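PDB 3UN7: peptidoglycan D,D-transpeptidase PbpA from Mycobacterium tuberculosis, which probably cross-links the peptidoglycan of the mycobacterial cell wall as a penicillin-binding D,D-transpeptidase and takes part in controlling cell length. Local coordinates for residues 135-138 with 139-142; 314-317 with 318-321; 113-116 with 117-121. All blocks are in the same frame, centred on the assembly; numbering follows the deposited sequence.

Contact 1. Residues 135-138 with 139-142; sequences ALEP and STGK
The carboxylate of E137 lies between T140 and K142, with the T140 methyl CG2 on one side of its plane and the aliphatic chain of K142 on the other. T140 CG2 is 3.2 Å from E137 OE1, and K142 CE approaches the same oxygen to 3.6 Å. T140 OG1 comes in close to the carboxylate plane and donates to the anti lone pair of E137 OE1 across 2.6 Å. The glutamate reaches it with CG anti to the backbone N (chi1 -178°) and an extended chain. T140 OG1 is also an acceptor, taking K142 N at 3.2 Å in an ST turn, which fixes its rotation. These groups sit at the end of a beta hairpin joining strands 131-136 and 143-149 of the transpeptidase domain's antiparallel sheet. P138 and S139 occupy the corners of a type I turn, and G141 follows with a positive phi of 85°. E137 O accepts from two amides: G141 N, nearly in line with the carbonyl at 2.8 Å, and T140 N, from above the carbonyl plane. E137 N binds K142 O at 2.9 Å. K142 NZ stays beyond salt-bridge distance from E137 OE1, while the lysine chain also touches T108 and Y337.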
loop_
_atom_site.group_PDB
_atom_site.type_symbol
_atom_site.label_atom_id
_atom_site.label_comp_id
_atom_site.label_asym_id
_atom_site.label_seq_id
_atom_site.Cartn_x
_atom_site.Cartn_y
_atom_site.Cartn_z
ATOM N N ALA A 135 0.586 -5.044 -2.995
ATOM C CA ALA A 135 1.455 -6.196 -2.937
ATOM C C ALA A 135 2.794 -5.826 -3.565
ATOM O O ALA A 135 2.861 -5.191 -4.622
ATOM C CB ALA A 135 0.820 -7.413 -3.635
ATOM N N LEU A 136 3.856 -6.210 -2.875
ATOM C CA LEU A 136 5.218 -5.887 -3.287
ATOM C C LEU A 136 6.024 -7.165 -3.312
ATOM O O LEU A 136 5.753 -8.102 -2.550
ATOM C CB LEU A 136 5.874 -4.910 -2.295
ATOM C CG LEU A 136 5.220 -3.538 -2.059
ATOM C CD1 LEU A 136 6.006 -2.747 -1.018
ATOM C CD2 LEU A 136 5.126 -2.731 -3.372
ATOM N N GLU A 137 7.018 -7.205 -4.184
ATOM C CA GLU A 137 7.993 -8.294 -4.172
ATOM C C GLU A 137 9.181 -7.806 -3.363
ATOM O O GLU A 137 9.879 -6.899 -3.808
ATOM C CB GLU A 137 8.438 -8.608 -5.597
ATOM C CG GLU A 137 9.416 -9.775 -5.694
ATOM C CD GLU A 137 9.552 -10.235 -7.122
ATOM O OE1 GLU A 137 10.189 -9.521 -7.912
ATOM O OE2 GLU A 137 9.003 -11.300 -7.460
ATOM N N PRO A 138 9.423 -8.400 -2.175
ATOM C CA PRO A 138 10.383 -7.784 -1.269
ATOM C C PRO A 138 11.833 -7.715 -1.766
ATOM O O PRO A 138 12.512 -6.741 -1.455
ATOM C CB PRO A 138 10.237 -8.610 0.020
ATOM C CG PRO A 138 8.881 -9.278 -0.098
ATOM C CD PRO A 138 8.819 -9.604 -1.568
ATOM N N SER A 139 12.274 -8.698 -2.561
ATOM C CA SER A 139 13.655 -8.762 -3.028
ATOM C C SER A 139 13.950 -7.804 -4.188
ATOM O O SER A 139 15.113 -7.549 -4.509
ATOM C CB SER A 139 14.010 -10.194 -3.445
ATOM O OG SER A 139 13.239 -10.613 -4.558
ATOM N N THR A 140 12.906 -7.279 -4.824
ATOM C CA THR A 140 13.102 -6.433 -5.990
ATOM C C THR A 140 12.473 -5.064 -5.873
ATOM O O THR A 140 12.952 -4.134 -6.506
ATOM C CB THR A 140 12.538 -7.082 -7.271
ATOM O OG1 THR A 140 11.130 -7.270 -7.104
ATOM C CG2 THR A 140 13.207 -8.408 -7.555
ATOM N N GLY A 141 11.399 -4.938 -5.086
ATOM C CA GLY A 141 10.587 -3.714 -5.096
ATOM C C GLY A 141 9.497 -3.622 -6.162
ATOM O O GLY A 141 8.801 -2.606 -6.264
ATOM N N LYS A 142 9.328 -4.670 -6.964
ATOM C CA LYS A 142 8.230 -4.711 -7.919
ATOM C C LYS A 142 6.905 -4.519 -7.229
ATOM O O LYS A 142 6.647 -5.161 -6.205
ATOM C CB LYS A 142 8.173 -6.050 -8.643
ATOM C CG LYS A 142 9.104 -6.175 -9.784
ATOM C CD LYS A 142 8.747 -7.422 -10.569
ATOM C CE LYS A 142 9.976 -7.999 -11.221
ATOM N NZ LYS A 142 9.657 -9.216 -12.027
#

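Contact 2. Residues 314-317 with 318-321; sequences ALTP and LANA
L315 lays its methyl CD2 over the face of the N320 side-chain amide, 3.6 Å from N320 OD1 and 3.7 Å from N320 CG, the two side chains crossing at about a right angle. The other end of that amide is held from outside the two segments: ND2 donates to the hydroxyl of T194, the residue that follows S193, the probable acyl-ester nucleophile, in the Ser-x-x-Lys motif. With chi1 at -129° the asparagine sits close to an eclipsed torsion, a strain that the bond to T194 and the leucine packing may together compensate. L315 CG and A319 CB make a looser apolar contact at 4.4 Å.

Next to this pair the chain enters helix 317-328, and T316 is its N-cap. T316 OG1 accepts from A319 N at 2.9 Å with an N-H...O angle of 159°. The hydroxyl can do so because it stands between the backbone N and the carbonyl carbon (chi1 61°), a rotation that also brings T316 OG1 within 3.3 Å of A319 CB. N320 N then bonds to T316 O at 3.1 Å, and A321 N to P317 O at 2.9 Å, starting the regular helical ladder. P317, the first residue of the helix, suits that position because its ring nitrogen has no hydrogen to donate. The amide of T316 is itself held by S292 OG.

This helix start lies deep in the transpeptidase domain: P317 packs on A132, L318 and A321 on V134 of strand 131-136, and N320 on W413 and I415 of strand 411-418.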
loop_
_atom_site.group_PDB
_atom_site.type_symbol
_atom_site.label_atom_id
_atom_site.label_comp_id
_atom_site.label_asym_id
_atom_site.label_seq_id
_atom_site.Cartn_x
_atom_site.Cartn_y
_atom_site.Cartn_z
ATOM N N ALA A 314 0.794 9.008 10.110
ATOM C CA ALA A 314 -0.042 8.834 8.923
ATOM C C ALA A 314 0.794 8.195 7.816
ATOM O O ALA A 314 1.861 8.701 7.471
ATOM C CB ALA A 314 -0.627 10.176 8.479
ATOM N N LEU A 315 0.313 7.066 7.298
ATOM C CA LEU A 315 1.043 6.266 6.318
ATOM C C LEU A 315 0.144 5.964 5.130
ATOM O O LEU A 315 -1.065 5.779 5.290
ATOM C CB LEU A 315 1.447 4.927 6.947
ATOM C CG LEU A 315 2.771 4.685 7.683
ATOM C CD1 LEU A 315 2.927 5.530 8.903
ATOM C CD2 LEU A 315 2.866 3.217 8.062
ATOM N N THR A 316 0.732 5.890 3.940
ATOM C CA THR A 316 0.020 5.355 2.785
ATOM C C THR A 316 -0.010 3.849 2.964
ATOM O O THR A 316 0.836 3.301 3.662
ATOM C CB THR A 316 0.716 5.680 1.456
ATOM O OG1 THR A 316 2.022 5.095 1.434
ATOM C CG2 THR A 316 0.826 7.206 1.234
ATOM N N PRO A 317 -1.017 3.171 2.393
ATOM C CA PRO A 317 -0.956 1.707 2.313
ATOM C C PRO A 317 0.340 1.171 1.671
ATOM O O PRO A 317 0.882 0.183 2.146
ATOM C CB PRO A 317 -2.194 1.351 1.493
ATOM C CG PRO A 317 -3.191 2.469 1.884
ATOM C CD PRO A 317 -2.306 3.702 1.908
ATOM N N LEU A 318 0.839 1.822 0.623
ATOM C CA LEU A 318 2.136 1.438 0.063
ATOM C C LEU A 318 3.286 1.494 1.089
ATOM O O LEU A 318 4.127 0.588 1.125
ATOM C CB LEU A 318 2.477 2.297 -1.154
ATOM C CG LEU A 318 3.860 2.093 -1.778
ATOM C CD1 LEU A 318 3.992 0.700 -2.365
ATOM C CD2 LEU A 318 4.181 3.168 -2.846
ATOM N N ALA A 319 3.347 2.565 1.886
ATOM C CA ALA A 319 4.371 2.671 2.945
ATOM C C ALA A 319 4.247 1.535 3.981
ATOM O O ALA A 319 5.254 0.993 4.435
ATOM C CB ALA A 319 4.317 4.048 3.620
ATOM N N ASN A 320 3.018 1.160 4.343
ATOM C CA ASN A 320 2.847 0.030 5.262
ATOM C C ASN A 320 3.260 -1.305 4.608
ATOM O O ASN A 320 3.885 -2.127 5.269
ATOM C CB ASN A 320 1.437 -0.021 5.878
ATOM C CG ASN A 320 1.459 -0.156 7.416
ATOM O OD1 ASN A 320 2.506 -0.375 8.023
ATOM N ND2 ASN A 320 0.285 -0.041 8.039
ATOM N N ALA A 321 2.943 -1.519 3.327
ATOM C CA ALA A 321 3.452 -2.702 2.590
ATOM C C ALA A 321 4.971 -2.712 2.567
ATOM O O ALA A 321 5.586 -3.774 2.684
ATOM C CB ALA A 321 2.914 -2.760 1.139
#

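Contact 3. Residues 113-116 with 117-121; sequences IQQA and GWDAM
Q115, A116 and G117 lie in the middle of alpha-helix 111-123, where Q115 and D119, one turn apart, also bond through their side chains. Q115 NE2 donates to D119 OD1 at 3.0 Å, with the acceptor nearly in the plane of the glutamine amide but the donor above the plane of the carboxylate; the two flat groups are turned 51° from each other. The glutamine starts out with CG anti to the backbone N (chi1 -166°) and then bends at chi2, which folds its end back along the helix toward D119. OE1 of the same amide accepts from N51 ND2, so both ends of the group are held and its rotation is fixed. NE2 also comes obliquely toward W118 CD1.

A116 turns its methyl to helix 446-458, where it touches A456, and its carbonyl O takes A120 N at 2.9 Å. G117 N bonds to I113 O at 2.9 Å, nearly in line with the carbonyl, and G117 O receives M121 N. On the strand-facing side, I113 and Q114 pack against strand 143-149, and the Q114 amide donates to L146 O and V54 O; W118 leans on helix 52-59. The D119 carboxylate folds back over its own helix, its CG only 3.1 Å from Q115 O, the carbonyl that accepts D119 N at 2.8 Å.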
loop_
_atom_site.group_PDB
_atom_site.type_symbol
_atom_site.label_atom_id
_atom_site.label_comp_id
_atom_site.label_asym_id
_atom_site.label_seq_id
_atom_site.Cartn_x
_atom_site.Cartn_y
_atom_site.Cartn_z
ATOM N N ILE A 113 -2.792 -11.335 -9.057
ATOM C CA ILE A 113 -2.731 -10.735 -7.730
ATOM C C ILE A 113 -3.666 -9.519 -7.650
ATOM O O ILE A 113 -4.467 -9.416 -6.732
ATOM C CB ILE A 113 -1.278 -10.384 -7.323
ATOM C CG1 ILE A 113 -0.385 -11.628 -7.479
ATOM C CG2 ILE A 113 -1.206 -9.869 -5.860
ATOM C CD1 ILE A 113 1.094 -11.360 -7.182
ATOM N N GLN A 114 -3.580 -8.625 -8.632
ATOM C CA GLN A 114 -4.458 -7.449 -8.696
ATOM C C GLN A 114 -5.944 -7.858 -8.618
ATOM O O GLN A 114 -6.714 -7.268 -7.854
ATOM C CB GLN A 114 -4.191 -6.669 -9.985
ATOM C CG GLN A 114 -4.996 -5.381 -10.105
ATOM C CD GLN A 114 -4.276 -4.187 -9.514
ATOM O OE1 GLN A 114 -3.163 -4.313 -9.023
ATOM N NE2 GLN A 114 -4.907 -3.012 -9.576
ATOM N N GLN A 115 -6.324 -8.850 -9.429
ATOM C CA GLN A 115 -7.693 -9.355 -9.486
ATOM C C GLN A 115 -8.127 -9.957 -8.154
ATOM O O GLN A 115 -9.236 -9.685 -7.703
ATOM C CB GLN A 115 -7.882 -10.362 -10.630
ATOM C CG GLN A 115 -9.359 -10.679 -10.971
ATOM C CD GLN A 115 -10.077 -9.486 -11.590
ATOM O OE1 GLN A 115 -9.578 -8.887 -12.538
ATOM N NE2 GLN A 115 -11.242 -9.124 -11.037
ATOM N N ALA A 116 -7.245 -10.725 -7.503
ATOM C CA ALA A 116 -7.561 -11.280 -6.182
ATOM C C ALA A 116 -7.768 -10.195 -5.132
ATOM O O ALA A 116 -8.679 -10.280 -4.326
ATOM C CB ALA A 116 -6.485 -12.259 -5.733
ATOM N N GLY A 117 -6.920 -9.170 -5.141
ATOM C CA GLY A 117 -7.066 -8.072 -4.184
ATOM C C GLY A 117 -8.381 -7.353 -4.413
ATOM O O GLY A 117 -9.146 -7.119 -3.471
ATOM N N TRP A 118 -8.630 -6.997 -5.673
ATOM C CA TRP A 118 -9.880 -6.368 -6.073
ATOM C C TRP A 118 -11.071 -7.213 -5.650
ATOM O O TRP A 118 -11.974 -6.703 -4.979
ATOM C CB TRP A 118 -9.948 -6.131 -7.593
ATOM C CG TRP A 118 -11.299 -5.599 -8.028
ATOM C CD1 TRP A 118 -12.302 -6.298 -8.643
ATOM C CD2 TRP A 118 -11.796 -4.263 -7.850
ATOM N NE1 TRP A 118 -13.382 -5.474 -8.873
ATOM C CE2 TRP A 118 -13.094 -4.221 -8.403
ATOM C CE3 TRP A 118 -11.268 -3.099 -7.283
ATOM C CZ2 TRP A 118 -13.876 -3.060 -8.399
ATOM C CZ3 TRP A 118 -12.049 -1.938 -7.286
ATOM C CH2 TRP A 118 -13.331 -1.932 -7.837
ATOM N N ASP A 119 -11.085 -8.488 -6.055
ATOM C CA ASP A 119 -12.225 -9.355 -5.757
ATOM C C ASP A 119 -12.443 -9.438 -4.253
ATOM O O ASP A 119 -13.579 -9.348 -3.776
ATOM C CB ASP A 119 -12.032 -10.770 -6.312
ATOM C CG ASP A 119 -12.114 -10.841 -7.828
ATOM O OD1 ASP A 119 -12.589 -9.869 -8.457
ATOM O OD2 ASP A 119 -11.714 -11.896 -8.386
ATOM N N ALA A 120 -11.358 -9.628 -3.502
ATOM C CA ALA A 120 -11.455 -9.728 -2.041
ATOM C C ALA A 120 -12.014 -8.446 -1.414
ATOM O O ALA A 120 -12.839 -8.509 -0.504
ATOM C CB ALA A 120 -10.119 -10.085 -1.433
ATOM N N MET A 121 -11.581 -7.292 -1.917
ATOM C CA MET A 121 -12.098 -6.005 -1.452
ATOM C C MET A 121 -13.578 -5.831 -1.798
ATOM O O MET A 121 -14.339 -5.248 -1.019
ATOM C CB MET A 121 -11.276 -4.845 -2.034
ATOM C CG MET A 121 -9.895 -4.659 -1.388
ATOM S SD MET A 121 -9.959 -4.215 0.373
ATOM C CE MET A 121 -10.365 -2.480 0.249
#

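Contact 1 ties the other two together. On one side of it, L136 packs on the helix start of contact 2, with L136 CD2 3.8 Å from L318 CD1 and L136 CD1 3.7 Å from A321 C. A135 CB meets I113 CG2 of contact 3 at 3.9 Å, where helix 111-123 and the strand that follows it in the chain come together. Contacts 2 and 3 do not touch, their nearest atoms being about 9 Å apart and their centres about 18 Å. Of the three, contact 2 is near the probable active site: the N320 side chain lies about 9 Å from that of S193, the likely nucleophile, whereas contacts 1 and 3 are remote.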